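Local coordinates for structural protein VP1 (Trichodysplasia spinulosa-associated polyomavirus, PDB 4U60) that builds the pentameric units of the polyomavirus capsid as a jelly-roll coat protein and binds sialylated glycans such as the GM1 oligosaccharide, at residues T24-L29 against P266-I271; V93-E98 against T225-E230; P139-F144 against K197-R202; N231-L236 against R274-R279. All blocks are in the same frame, centred on the assembly; numbering follows the deposited sequence. Where two conformers were deposited one is given.

How the contacts relate
Contacts 1, 2 and 4 lie on the main jelly-roll sheet of one VP1 subunit; contact 3 links that sheet to a small three-stranded one. Contacts 1 and 2 have centres about 13 Å apart: strand 260-279 runs between strands 12-29 and 86-99, and strand 225-226 pairs with the far edge of 86-99. Contact 4 uses the end of strand 260-279, its centre about 21 Å from that of contact 1. Contact 3, about 16 Å from contact 2, is tied to it by R202 NE and L227 O. N200 OD1 joins it to L236 N of contact 4. The closing segments follow as 197-202, 225-230, 266-271 and 274-279; contact 1 joins strands 237 residues apart, and contacts 3 and 2 close within that span.

Contact 1. Residues T24-L29 against P266-I271; sequences TIELYL and PRYFNI
Two neighbouring antiparallel strands of the VP1 jelly roll meet here, 24-29 and 266-271, with axes 4.7 Å apart at closest approach and directions 176° from each other. I25 with I271, L27 with F269 and L29 with R267 are hydrogen-bonded pairs, giving six N-H...O bonds in all; E26 with N270 and Y28 with Y268 are the non-hydrogen-bonded pairs between them. The I271 N to I25 O bond, 2.8 Å, is almost straight. CA-H...O contacts such as E26 CA to F269 O fill the intervals between these bonds. The face that carries E26 and Y268 is polar and lies near a second subunit, whose S196 packs on E26 and whose P195 packs on Y268. E26 keeps CG anti to its backbone N (chi1 -176°) and runs extended, which carries the carboxylate past the Y268 ring to the phenol; E26 CG lies 3.3 Å from Y268 CE1. Carboxylate and ring planes stand 60° apart. The modelled separation of Y268 OH and E26 OE1, 2.4 Å, is too short to take at face value, and the length of this bond is doubtful. On the opposite face, with L27, L29, F269 and I271, the packing is apolar. V244 and C246 of strand 241-254 and I73 of strand 69-74 close over this side. R267, also on this face, turns its guanidinium away to a salt bridge with D248. Both leucines meet F269 from the neighbouring strand: L27 CD2 rests on F269 CB at 3.8 Å, and L29 CD1 approaches the ring at F269 CE1, 4.0 Å away.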
# COMPACT_ATOMS: atom_id res chain seq x y z
N THR C 24 -0.05 -26.11 -24.48
CA THR C 24 0.44 -24.88 -23.89
C THR C 24 1.12 -24.07 -24.97
O THR C 24 1.71 -24.62 -25.91
CB THR C 24 1.43 -25.14 -22.75
OG1 THR C 24 2.57 -25.81 -23.28
CG2 THR C 24 0.80 -26.01 -21.68
N ILE C 25 1.02 -22.76 -24.83
CA ILE C 25 1.67 -21.83 -25.74
C ILE C 25 2.56 -20.94 -24.88
O ILE C 25 2.11 -20.36 -23.89
CB ILE C 25 0.63 -20.95 -26.47
CG1 ILE C 25 -0.19 -21.80 -27.44
CG2 ILE C 25 1.29 -19.76 -27.16
CD1 ILE C 25 0.60 -22.38 -28.59
N GLU C 26 3.81 -20.83 -25.29
CA GLU C 26 4.75 -19.97 -24.61
C GLU C 26 5.26 -18.95 -25.61
O GLU C 26 5.58 -19.28 -26.75
CB GLU C 26 5.87 -20.86 -24.07
CG GLU C 26 6.91 -20.15 -23.26
CD GLU C 26 7.96 -21.13 -22.77
OE1 GLU C 26 8.17 -21.21 -21.54
OE2 GLU C 26 8.59 -21.83 -23.59
N LEU C 27 5.31 -17.70 -25.20
CA LEU C 27 5.84 -16.64 -26.05
C LEU C 27 6.29 -15.48 -25.22
O LEU C 27 5.99 -15.39 -24.04
CB LEU C 27 4.79 -16.17 -27.05
CG LEU C 27 3.67 -15.32 -26.47
CD1 LEU C 27 3.14 -14.27 -27.44
CD2 LEU C 27 2.52 -16.23 -26.02
N TYR C 28 7.03 -14.57 -25.85
CA TYR C 28 7.30 -13.27 -25.26
C TYR C 28 6.99 -12.21 -26.30
O TYR C 28 6.98 -12.48 -27.52
CB TYR C 28 8.77 -13.16 -24.77
CG TYR C 28 9.78 -13.28 -25.89
CD1 TYR C 28 10.19 -12.16 -26.61
CD2 TYR C 28 10.28 -14.51 -26.27
CE1 TYR C 28 11.09 -12.27 -27.67
CE2 TYR C 28 11.17 -14.64 -27.33
CZ TYR C 28 11.57 -13.51 -28.03
OH TYR C 28 12.46 -13.66 -29.08
N LEU C 29 6.71 -11.01 -25.82
CA LEU C 29 6.55 -9.84 -26.67
C LEU C 29 7.53 -8.76 -26.23
O LEU C 29 7.55 -8.37 -25.06
CB LEU C 29 5.12 -9.30 -26.60
CG LEU C 29 4.06 -10.23 -27.19
CD1 LEU C 29 2.68 -9.67 -26.89
CD2 LEU C 29 4.24 -10.43 -28.69
N PRO C 266 10.04 -6.25 -21.86
CA PRO C 266 9.29 -7.32 -22.48
C PRO C 266 8.42 -8.07 -21.47
O PRO C 266 8.64 -7.97 -20.27
CB PRO C 266 10.39 -8.25 -23.04
CG PRO C 266 11.69 -7.81 -22.43
CD PRO C 266 11.43 -6.63 -21.56
N ARG C 267 7.44 -8.79 -21.98
CA ARG C 267 6.58 -9.62 -21.16
C ARG C 267 6.56 -11.03 -21.72
O ARG C 267 6.48 -11.24 -22.95
CB ARG C 267 5.17 -9.04 -21.13
CG ARG C 267 4.20 -9.84 -20.28
CD ARG C 267 2.87 -9.10 -20.17
NE ARG C 267 2.89 -7.98 -19.21
CZ ARG C 267 2.59 -8.07 -17.92
NH1 ARG C 267 2.25 -9.24 -17.36
NH2 ARG C 267 2.60 -6.99 -17.15
N TYR C 268 6.61 -11.98 -20.80
CA TYR C 268 6.55 -13.40 -21.09
C TYR C 268 5.17 -13.95 -20.76
O TYR C 268 4.53 -13.48 -19.82
CB TYR C 268 7.59 -14.11 -20.23
CG TYR C 268 7.43 -15.60 -20.18
CD1 TYR C 268 8.01 -16.41 -21.15
CD2 TYR C 268 6.71 -16.21 -19.16
CE1 TYR C 268 7.87 -17.81 -21.11
CE2 TYR C 268 6.57 -17.59 -19.10
CZ TYR C 268 7.16 -18.38 -20.07
OH TYR C 268 7.03 -19.75 -20.02
N PHE C 269 4.73 -14.95 -21.52
CA PHE C 269 3.45 -15.60 -21.30
C PHE C 269 3.57 -17.11 -21.45
O PHE C 269 4.21 -17.59 -22.38
CB PHE C 269 2.40 -15.16 -22.34
CG PHE C 269 2.18 -13.68 -22.44
CD1 PHE C 269 3.01 -12.90 -23.24
CD2 PHE C 269 1.09 -13.08 -21.82
CE1 PHE C 269 2.78 -11.55 -23.40
CE2 PHE C 269 0.88 -11.70 -21.96
CZ PHE C 269 1.74 -10.97 -22.75
N ASN C 270 2.91 -17.83 -20.56
CA ASN C 270 2.72 -19.27 -20.69
C ASN C 270 1.24 -19.54 -20.49
O ASN C 270 0.72 -19.38 -19.39
CB ASN C 270 3.57 -20.05 -19.68
CG ASN C 270 3.50 -21.56 -19.89
OD1 ASN C 270 4.45 -22.18 -20.38
ND2 ASN C 270 2.38 -22.16 -19.51
N ILE C 271 0.57 -19.91 -21.57
CA ILE C 271 -0.88 -20.05 -21.58
C ILE C 271 -1.27 -21.51 -21.74
O ILE C 271 -0.79 -22.20 -22.63
CB ILE C 271 -1.48 -19.20 -22.72
CG1 ILE C 271 -1.12 -17.73 -22.51
CG2 ILE C 271 -2.98 -19.41 -22.80
CD1 ILE C 271 -1.21 -16.87 -23.74

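Contact 2. Residues V93-E98 against T225-E230; sequences VSVKTE and TVLLDE
A short antiparallel pairing adds strand 225-226 to the edge of strand 86-99 in the jelly-roll sheet, the touching parts running 161° apart, with V95 and T225 as the hydrogen-bonded pair and S94 and V226 as the non-hydrogen-bonded one. V95 N gives to T225 O and T225 N to V95 O, the latter at 2.8 Å. The third bond, L227 N to V93 O, is made as the chain leaves the strand, and its donor sits well above the carbonyl plane (40°). On their other side V93 and S94 both face L272, a classic beta bulge. The V95 and T225 side chains run alongside one another on the same face, with V95 CG1 3.8 Å from T225 CB. L227 leans over the strand: CD1 comes to 3.7 Å from S94 C, and CD2 to 4.0 Å from V95 CG1. F133 and V135 of strand 129-136 and Y204 of strand 201-208 pack on this apolar side. L228 CD2 reaches V93 CA at 4.0 Å. Beyond the pairing, T225 holds OG1 anti to its carbonyl carbon (chi1 -57°), within 3.0 Å of a water that accepts from T97 N at 3.1 Å.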
# COMPACT_ATOMS: atom_id res chain seq x y z
N VAL C 93 -7.39 -21.39 -20.56
CA VAL C 93 -7.79 -21.68 -19.19
C VAL C 93 -7.08 -20.76 -18.19
O VAL C 93 -7.68 -20.30 -17.24
CB VAL C 93 -7.43 -23.13 -18.83
CG1 VAL C 93 -7.77 -23.44 -17.38
CG2 VAL C 93 -8.12 -24.12 -19.77
N SER C 94 -5.80 -20.53 -18.43
CA SER C 94 -4.97 -19.77 -17.49
C SER C 94 -3.73 -19.27 -18.17
O SER C 94 -3.32 -19.80 -19.21
CB SER C 94 -4.58 -20.67 -16.30
OG SER C 94 -3.82 -21.79 -16.70
N VAL C 95 -3.10 -18.26 -17.55
CA VAL C 95 -1.85 -17.71 -18.05
C VAL C 95 -0.92 -17.43 -16.87
O VAL C 95 -1.37 -16.94 -15.83
CB VAL C 95 -2.05 -16.44 -18.90
CG1 VAL C 95 -2.79 -15.35 -18.12
CG2 VAL C 95 -0.72 -15.93 -19.43
N LYS C 96 0.35 -17.75 -17.05
CA LYS C 96 1.43 -17.28 -16.17
C LYS C 96 2.15 -16.22 -16.99
O LYS C 96 2.65 -16.49 -18.07
CB LYS C 96 2.37 -18.42 -15.78
CG LYS C 96 1.66 -19.57 -15.09
CD LYS C 96 2.62 -20.68 -14.65
CE LYS C 96 3.42 -20.32 -13.41
NZ LYS C 96 4.48 -21.31 -13.11
N THR C 97 2.20 -15.00 -16.49
CA THR C 97 2.86 -13.93 -17.23
C THR C 97 3.76 -13.13 -16.30
O THR C 97 3.42 -12.95 -15.11
CB THR C 97 1.80 -13.03 -17.93
OG1 THR C 97 2.43 -11.97 -18.66
CG2 THR C 97 0.79 -12.43 -16.95
N GLU C 98 4.86 -12.62 -16.85
CA GLU C 98 5.88 -11.89 -16.09
C GLU C 98 6.49 -10.84 -16.94
O GLU C 98 6.68 -11.03 -18.15
CB GLU C 98 7.05 -12.79 -15.69
CG GLU C 98 6.75 -14.03 -14.92
CD GLU C 98 7.97 -14.91 -14.75
OE1 GLU C 98 7.76 -16.13 -14.87
OE2 GLU C 98 9.09 -14.42 -14.45
N THR C 225 -2.74 -16.87 -13.44
CA THR C 225 -3.95 -16.04 -13.58
C THR C 225 -5.01 -16.89 -14.30
O THR C 225 -4.79 -17.33 -15.40
CB THR C 225 -3.65 -14.80 -14.42
OG1 THR C 225 -2.58 -14.05 -13.81
CG2 THR C 225 -4.90 -13.95 -14.55
N VAL C 226 -6.13 -17.14 -13.64
CA VAL C 226 -7.22 -17.92 -14.20
C VAL C 226 -7.98 -17.04 -15.21
O VAL C 226 -8.36 -15.92 -14.90
CB VAL C 226 -8.16 -18.42 -13.08
CG1 VAL C 226 -9.38 -19.12 -13.67
CG2 VAL C 226 -7.42 -19.35 -12.14
N LEU C 227 -8.15 -17.57 -16.42
CA LEU C 227 -8.84 -16.87 -17.51
C LEU C 227 -10.32 -17.28 -17.66
O LEU C 227 -11.05 -16.71 -18.48
CB LEU C 227 -8.09 -17.07 -18.83
CG LEU C 227 -6.66 -16.51 -18.87
CD1 LEU C 227 -5.95 -17.03 -20.11
CD2 LEU C 227 -6.66 -14.99 -18.87
N LEU C 228 -10.74 -18.27 -16.90
CA LEU C 228 -12.14 -18.69 -16.90
C LEU C 228 -13.04 -17.57 -16.37
O LEU C 228 -12.69 -16.87 -15.43
CB LEU C 228 -12.32 -19.93 -16.04
CG LEU C 228 -11.48 -21.15 -16.45
CD1 LEU C 228 -11.88 -22.35 -15.60
CD2 LEU C 228 -11.63 -21.49 -17.93
N ASP C 229 -14.20 -17.39 -16.99
CA ASP C 229 -15.15 -16.40 -16.48
C ASP C 229 -15.99 -16.98 -15.35
O ASP C 229 -15.73 -18.09 -14.87
CB ASP C 229 -15.99 -15.83 -17.62
CG ASP C 229 -16.96 -16.84 -18.24
OD1 ASP C 229 -17.24 -17.91 -17.66
OD2 ASP C 229 -17.45 -16.53 -19.35
N GLU C 230 -17.02 -16.23 -14.92
CA GLU C 230 -17.90 -16.65 -13.83
C GLU C 230 -18.70 -17.92 -14.13
O GLU C 230 -19.16 -18.60 -13.20
CB GLU C 230 -18.84 -15.50 -13.40
CG GLU C 230 -19.71 -14.90 -14.51
CD GLU C 230 -19.10 -13.65 -15.12
OE1 GLU C 230 -17.95 -13.72 -15.60
OE2 GLU C 230 -19.77 -12.59 -15.13
O HOH W 1 0.38 -14.61 -13.97

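Contact 3. Residues P139-F144 against K197-R202; sequences PLELQF and KNENTR. With EDO (1,2-ethanediol), chain S.
E141 and N198 are joined by three hydrogen bonds. Two use the N198 amide as a clamp on the backbone of one residue: E141 N gives to N198 OD1 at 2.9 Å in a nearly straight bond (172°), and N198 ND2 gives to E141 O, also at 2.9 Å, with the oxygen close to the amide plane. In the third the roles are exchanged: the E141 carboxylate takes the backbone N198 N on OE1 at 2.8 Å, met on the anti side and 33° out of the carboxylate plane. The two side chains pass head to tail, each serving the other's backbone, their flat groups 77° apart. N198 ND2 has a second acceptor in D194 O.

Waters extend the polar network. One bridges E141 OE1 and N200 N; another gives to E141 OE2 at 2.7 Å and to E199 OE1, linking two carboxylates whose like charges are probably eased by it. A third lies among P139 O, N198 OD1 and T201 OG1.

Apolar contact is modest: L140 CD1 meets T201 CG2 at 3.9 Å. Other carbon atoms pack against polar oxygens, L140 CD1 at 3.4 Å from N198 OD1 and, where K197 crosses E141 at about a right angle, K197 CB at 3.3 Å from E141 OE1.

At the far end R202 NH2 and N200 OD1 hold a 1,2-ethanediol, probably from the crystallisation liquor. The fold element is a type I beta turn, N198 to T201, leading into strand 201-208 of the jelly roll; side-chain amide and carboxylate fasten it to E141, in the chain that forms strand 141-144 of a small three-stranded sheet.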
# COMPACT_ATOMS: atom_id res chain seq x y z
N PRO C 139 -9.06 -10.59 -31.76
CA PRO C 139 -8.33 -9.36 -31.44
C PRO C 139 -8.97 -8.54 -30.32
O PRO C 139 -10.19 -8.52 -30.16
CB PRO C 139 -8.39 -8.57 -32.74
CG PRO C 139 -8.42 -9.64 -33.79
CD PRO C 139 -9.32 -10.71 -33.21
N LEU C 140 -8.10 -7.91 -29.53
CA LEU C 140 -8.56 -7.02 -28.48
C LEU C 140 -9.35 -5.90 -29.14
O LEU C 140 -8.88 -5.29 -30.10
CB LEU C 140 -7.38 -6.46 -27.70
CG LEU C 140 -7.70 -5.44 -26.61
CD1 LEU C 140 -8.48 -6.04 -25.44
CD2 LEU C 140 -6.43 -4.77 -26.10
N GLU C 141 -10.55 -5.64 -28.63
CA GLU C 141 -11.42 -4.61 -29.17
C GLU C 141 -11.12 -3.31 -28.44
O GLU C 141 -11.01 -3.28 -27.23
CB GLU C 141 -12.88 -5.04 -29.06
CG GLU C 141 -13.19 -6.15 -30.07
CD GLU C 141 -14.41 -6.99 -29.74
OE1 GLU C 141 -14.50 -7.51 -28.60
OE2 GLU C 141 -15.25 -7.18 -30.66
N LEU C 142 -10.94 -2.25 -29.22
CA LEU C 142 -10.44 -0.96 -28.72
C LEU C 142 -11.49 0.14 -28.82
O LEU C 142 -12.32 0.16 -29.75
CB LEU C 142 -9.22 -0.52 -29.52
CG LEU C 142 -8.00 -1.45 -29.51
CD1 LEU C 142 -6.96 -0.96 -30.51
CD2 LEU C 142 -7.41 -1.57 -28.11
N GLN C 143 -11.38 1.07 -27.88
CA GLN C 143 -12.14 2.32 -27.84
C GLN C 143 -11.15 3.46 -27.95
O GLN C 143 -10.12 3.46 -27.29
CB GLN C 143 -12.92 2.43 -26.53
CG GLN C 143 -13.56 3.79 -26.25
CD GLN C 143 -14.66 4.13 -27.23
OE1 GLN C 143 -15.57 3.32 -27.48
NE2 GLN C 143 -14.57 5.30 -27.83
N PHE C 144 -11.42 4.42 -28.81
CA PHE C 144 -10.61 5.63 -28.89
C PHE C 144 -10.98 6.57 -27.75
O PHE C 144 -12.16 6.85 -27.51
CB PHE C 144 -10.85 6.33 -30.23
CG PHE C 144 -9.91 7.46 -30.53
CD1 PHE C 144 -8.65 7.22 -31.02
CD2 PHE C 144 -10.31 8.78 -30.33
CE1 PHE C 144 -7.78 8.25 -31.33
CE2 PHE C 144 -9.44 9.82 -30.63
CZ PHE C 144 -8.18 9.56 -31.08
N LYS C 197 -17.37 -4.39 -25.24
CA LYS C 197 -17.17 -5.61 -26.03
C LYS C 197 -16.20 -6.50 -25.25
O LYS C 197 -16.34 -6.60 -24.04
CB LYS C 197 -16.68 -5.25 -27.44
CG LYS C 197 -17.68 -4.40 -28.22
CD LYS C 197 -17.18 -4.17 -29.64
CE LYS C 197 -18.00 -3.17 -30.39
NZ LYS C 197 -19.38 -3.65 -30.64
N ASN C 198 -15.27 -7.15 -25.94
CA ASN C 198 -14.26 -8.00 -25.30
C ASN C 198 -14.83 -9.12 -24.43
O ASN C 198 -14.24 -9.51 -23.42
CB ASN C 198 -13.25 -7.13 -24.53
CG ASN C 198 -12.32 -6.39 -25.46
OD1 ASN C 198 -11.67 -7.01 -26.30
ND2 ASN C 198 -12.28 -5.08 -25.37
N GLU C 199 -15.94 -9.68 -24.87
CA GLU C 199 -16.56 -10.79 -24.19
C GLU C 199 -15.68 -12.06 -24.23
O GLU C 199 -15.78 -12.91 -23.37
CB GLU C 199 -17.93 -11.07 -24.81
CG GLU C 199 -18.90 -9.88 -24.70
CD GLU C 199 -18.88 -8.85 -25.85
OE1 GLU C 199 -17.95 -8.84 -26.71
OE2 GLU C 199 -19.85 -8.03 -25.88
N ASN C 200 -14.79 -12.12 -25.23
CA ASN C 200 -13.96 -13.26 -25.47
C ASN C 200 -12.46 -12.97 -25.25
O ASN C 200 -11.62 -13.67 -25.77
CB ASN C 200 -14.22 -13.72 -26.92
CG ASN C 200 -13.75 -15.13 -27.18
OD1 ASN C 200 -13.82 -16.00 -26.32
ND2 ASN C 200 -13.31 -15.37 -28.42
N THR C 201 -12.17 -11.94 -24.45
CA THR C 201 -10.81 -11.57 -24.04
C THR C 201 -10.83 -11.22 -22.56
O THR C 201 -11.80 -10.67 -22.06
CB THR C 201 -10.29 -10.37 -24.87
OG1 THR C 201 -10.12 -10.81 -26.23
CG2 THR C 201 -8.99 -9.77 -24.31
N ARG C 202 -9.76 -11.51 -21.86
CA ARG C 202 -9.58 -11.00 -20.50
C ARG C 202 -8.45 -10.00 -20.55
O ARG C 202 -7.41 -10.28 -21.12
CB ARG C 202 -9.21 -12.13 -19.54
CG ARG C 202 -10.11 -13.34 -19.63
CD ARG C 202 -11.57 -13.03 -19.36
NE ARG C 202 -12.31 -14.28 -19.42
CZ ARG C 202 -13.17 -14.64 -20.36
NH1 ARG C 202 -13.57 -13.80 -21.33
NH2 ARG C 202 -13.66 -15.85 -20.31
C1 EDO S . -15.35 -16.38 -23.28
O1 EDO S . -15.89 -16.11 -21.98
C2 EDO S . -16.28 -17.32 -24.07
O2 EDO S . -16.42 -16.87 -25.43
O HOH W 2 -11.60 -9.28 -27.87
O HOH W 3 -14.16 -10.46 -27.61
O HOH W 4 -17.58 -8.10 -29.76

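Contact 4. Residues N231-L236 against R274-R279; sequences NGVGPL and RKRTVR
G232 O accepts from a water at 2.6 Å, which in turn accepts from R274 NH2 at 2.8 Å; R274 NH2 and R276 NH2 also lie near the G232 oxygen, 3.3 and 3.4 Å away. Both guanidinium groups present an edge to the carbonyl, with the oxygen near the plane of each. The two arginines arrive by different routes from strand 260-279 of the jelly roll. R274 runs extended from CG to NE, whereas R276, with CG anti to the backbone N (chi1 172°), bends at chi2 and chi3 to bring its terminal nitrogen to the same glycine. Their stronger partner is E91 of strand 86-99: its OE1 forms salt bridges with the NE of both R274 and R276, and its OE2 accepts from G234 N in the loop. R276 NH1 also gives to L13 O.

Apolar atoms line the bent chain of R276. L236 CD2 lies 4.1 Å from R276 CG, the two side chains crossing at a slant, and V233 CG2 is 4.0 Å from R276 NH2 with its side chain at about a right angle to the arginine. The loop 231-236 is thus tied to the strand by water and by one shared carboxylate, whose negative charge probably offsets the two arginines set beside each other.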
# COMPACT_ATOMS: atom_id res chain seq x y z
N ASN C 231 -18.86 -18.25 -15.41
CA ASN C 231 -19.53 -19.48 -15.81
C ASN C 231 -18.54 -20.62 -16.09
O ASN C 231 -18.94 -21.65 -16.60
CB ASN C 231 -20.39 -19.24 -17.05
CG ASN C 231 -21.42 -18.14 -16.84
OD1 ASN C 231 -22.17 -18.17 -15.87
ND2 ASN C 231 -21.43 -17.16 -17.72
N GLY C 232 -17.26 -20.42 -15.78
CA GLY C 232 -16.27 -21.46 -15.99
C GLY C 232 -15.77 -21.61 -17.42
O GLY C 232 -15.20 -22.65 -17.78
N VAL C 233 -15.94 -20.56 -18.23
CA VAL C 233 -15.54 -20.61 -19.64
C VAL C 233 -14.43 -19.60 -19.91
O VAL C 233 -14.58 -18.44 -19.58
CB VAL C 233 -16.74 -20.30 -20.57
CG1 VAL C 233 -16.33 -20.50 -22.02
CG2 VAL C 233 -17.93 -21.19 -20.22
N GLY C 234 -13.35 -20.07 -20.53
CA GLY C 234 -12.23 -19.23 -20.92
C GLY C 234 -12.44 -18.66 -22.32
O GLY C 234 -13.38 -19.07 -23.02
N PRO C 235 -11.55 -17.75 -22.76
CA PRO C 235 -11.60 -17.29 -24.15
C PRO C 235 -11.56 -18.48 -25.13
O PRO C 235 -10.78 -19.41 -24.94
CB PRO C 235 -10.35 -16.44 -24.27
CG PRO C 235 -10.10 -15.93 -22.88
CD PRO C 235 -10.46 -17.11 -22.00
N LEU C 236 -12.41 -18.43 -26.15
CA LEU C 236 -12.52 -19.49 -27.17
C LEU C 236 -11.86 -18.99 -28.45
O LEU C 236 -12.18 -17.90 -28.94
CB LEU C 236 -13.97 -19.88 -27.38
CG LEU C 236 -14.67 -20.43 -26.13
CD1 LEU C 236 -16.16 -20.59 -26.39
CD2 LEU C 236 -14.08 -21.76 -25.69
N ARG C 274 -7.27 -25.84 -23.46
CA ARG C 274 -7.93 -27.12 -23.44
C ARG C 274 -8.96 -27.17 -24.56
O ARG C 274 -9.45 -26.14 -25.01
CB ARG C 274 -8.60 -27.39 -22.09
CG ARG C 274 -9.80 -26.51 -21.78
CD ARG C 274 -10.35 -26.78 -20.40
NE ARG C 274 -11.40 -25.84 -20.03
CZ ARG C 274 -11.87 -25.66 -18.79
NH1 ARG C 274 -11.39 -26.35 -17.77
NH2 ARG C 274 -12.83 -24.78 -18.56
N LYS C 275 -9.28 -28.38 -24.99
CA LYS C 275 -10.26 -28.56 -26.04
C LYS C 275 -11.67 -28.46 -25.50
O LYS C 275 -12.02 -29.15 -24.54
CB LYS C 275 -10.08 -29.90 -26.74
CG LYS C 275 -8.87 -29.97 -27.65
CD LYS C 275 -8.78 -31.33 -28.33
CE LYS C 275 -7.45 -31.48 -29.05
NZ LYS C 275 -7.28 -32.85 -29.62
N ARG C 276 -12.48 -27.63 -26.16
CA ARG C 276 -13.88 -27.42 -25.80
C ARG C 276 -14.78 -27.68 -27.02
O ARG C 276 -14.58 -27.12 -28.10
CB ARG C 276 -14.08 -25.98 -25.33
CG ARG C 276 -15.53 -25.58 -25.11
CD ARG C 276 -16.11 -26.15 -23.83
NE ARG C 276 -15.65 -25.39 -22.66
CZ ARG C 276 -16.29 -25.29 -21.50
NH1 ARG C 276 -17.44 -25.92 -21.30
NH2 ARG C 276 -15.77 -24.54 -20.53
N THR C 277 -15.80 -28.50 -26.82
CA THR C 277 -16.80 -28.72 -27.87
C THR C 277 -17.80 -27.57 -27.90
O THR C 277 -18.21 -27.07 -26.85
CB THR C 277 -17.51 -30.07 -27.69
OG1 THR C 277 -16.53 -31.11 -27.66
CG2 THR C 277 -18.51 -30.34 -28.85
N VAL C 278 -18.18 -27.15 -29.11
CA VAL C 278 -19.15 -26.08 -29.32
C VAL C 278 -20.17 -26.51 -30.40
O VAL C 278 -19.89 -27.36 -31.25
CB VAL C 278 -18.48 -24.75 -29.74
CG1 VAL C 278 -17.41 -24.37 -28.72
CG2 VAL C 278 -17.85 -24.83 -31.13
N ARG C 279 -21.33 -25.89 -30.35
CA ARG C 279 -22.39 -26.14 -31.32
C ARG C 279 -22.02 -25.62 -32.70
O ARG C 279 -21.34 -24.60 -32.83
CB ARG C 279 -23.66 -25.44 -30.89
CG ARG C 279 -24.25 -25.96 -29.61
CD ARG C 279 -25.74 -25.60 -29.51
NE ARG C 279 -26.37 -26.28 -28.39
CZ ARG C 279 -26.65 -27.58 -28.34
NH1 ARG C 279 -26.37 -28.39 -29.36
NH2 ARG C 279 -27.22 -28.09 -27.25
O HOH W 5 -14.64 -24.85 -16.42